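Local coordinates for uncharacterized protein (Streptococcus pneumoniae, PDB 3LFT) that probably serves as the substrate-binding protein of an ABC transporter and holds L-tryptophan in the cleft between its two lobes, at residues 180-183 against 184-188. Numbering follows the deposited sequence. Where two conformers were deposited one is given.
Sequences VTVM and TSKVD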
loop_
_atom_site.group_PDB
_atom_site.type_symbol
_atom_site.label_atom_id
_atom_site.label_comp_id
_atom_site.label_asym_id
_atom_site.label_seq_id
_atom_site.Cartn_x
_atom_site.Cartn_y
_atom_site.Cartn_z
ATOM N N VAL A 180 -5.075 -15.155 12.844
ATOM C CA VAL A 180 -3.663 -15.317 13.190
ATOM C C VAL A 180 -3.470 -16.564 14.053
ATOM O O VAL A 180 -2.535 -17.349 13.821
ATOM C CB VAL A 180 -3.048 -14.057 13.850
ATOM C CG1 VAL A 180 -1.636 -14.349 14.409
ATOM C CG2 VAL A 180 -2.981 -12.923 12.852
ATOM N N THR A 181 -4.358 -16.758 15.026
ATOM C CA THR A 181 -4.241 -17.908 15.911
ATOM C C THR A 181 -4.306 -19.223 15.128
ATOM O O THR A 181 -3.474 -20.119 15.335
ATOM C CB THR A 181 -5.305 -17.849 17.004
ATOM O OG1 THR A 181 -5.057 -16.708 17.833
ATOM C CG2 THR A 181 -5.271 -19.098 17.869
ATOM N N VAL A 182 -5.264 -19.321 14.210
ATOM C CA VAL A 182 -5.401 -20.504 13.364
ATOM C C VAL A 182 -4.179 -20.709 12.454
ATOM O O VAL A 182 -3.586 -21.790 12.406
ATOM C CB VAL A 182 -6.705 -20.444 12.508
ATOM C CG1 VAL A 182 -6.741 -21.578 11.478
ATOM C CG2 VAL A 182 -7.936 -20.452 13.397
HETATM N N MSE A 183 -3.791 -19.657 11.746
HETATM C CA MSE A 183 -2.742 -19.803 10.757
HETATM C C MSE A 183 -1.395 -20.152 11.371
HETATM O O MSE A 183 -0.628 -20.874 10.767
HETATM C CB MSE A 183 -2.639 -18.567 9.865
HETATM C CG MSE A 183 -1.973 -17.366 10.520
HETATM SE SE MSE A 183 -2.246 -15.750 9.518
HETATM C CE MSE A 183 -1.162 -16.134 7.964
ATOM N N THR A 184 -1.122 -19.682 12.585
ATOM C CA THR A 184 0.219 -19.885 13.147
ATOM C C THR A 184 0.500 -21.320 13.588
ATOM O O THR A 184 1.649 -21.667 13.837
ATOM C CB THR A 184 0.619 -18.848 14.239
ATOM O OG1 THR A 184 -0.304 -18.870 15.329
ATOM C CG2 THR A 184 0.740 -17.429 13.674
ATOM N N SER A 185 -0.536 -22.152 13.677
ATOM C CA SER A 185 -0.357 -23.584 13.914
ATOM C C SER A 185 -0.163 -24.339 12.598
ATOM O O SER A 185 0.151 -25.537 12.597
ATOM C CB SER A 185 -1.566 -24.155 14.657
ATOM O OG SER A 185 -2.588 -24.515 13.745
ATOM N N LYS A 186 -0.353 -23.637 11.479
ATOM C CA LYS A 186 -0.320 -24.245 10.141
ATOM C C LYS A 186 0.869 -23.829 9.274
ATOM O O LYS A 186 1.202 -24.511 8.292
ATOM C CB LYS A 186 -1.595 -23.902 9.373
ATOM C CG LYS A 186 -2.857 -24.575 9.921
ATOM C CD LYS A 186 -4.098 -24.008 9.245
ATOM C CE LYS A 186 -5.358 -24.763 9.635
ATOM N NZ LYS A 186 -5.368 -26.125 9.024
ATOM N N VAL A 187 1.485 -22.698 9.610
ATOM C CA VAL A 187 2.525 -22.121 8.753
ATOM C C VAL A 187 3.766 -21.746 9.539
ATOM O O VAL A 187 3.718 -21.612 10.768
ATOM C CB VAL A 187 2.018 -20.885 7.954
ATOM C CG1 VAL A 187 0.749 -21.225 7.186
ATOM C CG2 VAL A 187 1.790 -19.678 8.876
ATOM N N ASP A 188 4.871 -21.572 8.811
ATOM C CA ASP A 188 6.146 -21.223 9.424
ATOM C C ASP A 188 6.392 -19.731 9.497
ATOM O O ASP A 188 7.207 -19.276 10.289
ATOM C CB ASP A 188 7.289 -21.873 8.655
ATOM C CG ASP A 188 7.176 -23.381 8.611
ATOM O OD1 ASP A 188 6.809 -23.980 9.647
ATOM O OD2 ASP A 188 7.439 -23.945 7.529
#
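Thr184 N donates to Val180 O at 3.0 Å, an i-to-i+4 bond carried on from the helix, with an N-H...O angle of 147°. The Thr184 side chain flanks the same oxygen with OG1 and CG2: OG1 stands 3.1 Å from Val180 O, with Thr181 O also near, so which oxygen takes its proton is not settled, and CG2 meets Val180 CG1 at 4.0 Å. Val182 O takes a weak bond from Ser185 N and, in one of the serine's two conformers (chi1 86°), Ser185 OG in its carbonyl plane at 3.2 Å. Lys186 runs alongside Val182, CE against CG1 at 3.9 Å, before its bend at chi4 carries NZ away. Met183 O closes the turn: Lys186 N reaches it at 2.9 Å from above the carbonyl plane, and Val187 N adds a weak bond, while Val187 CG2 packs on that oxygen at 3.3 Å. The side chain of Met183, a selenomethionine with two conformers, is buried. The chain leads from helix 176-183 into strand 189-192 of the four-stranded parallel sheet; Met183 and Val187 pack on Phe168 of strand 164-170, Val180 and Met183 on Leu139 of strand 135-141, and Val180 also on Val205 of helix 202-208.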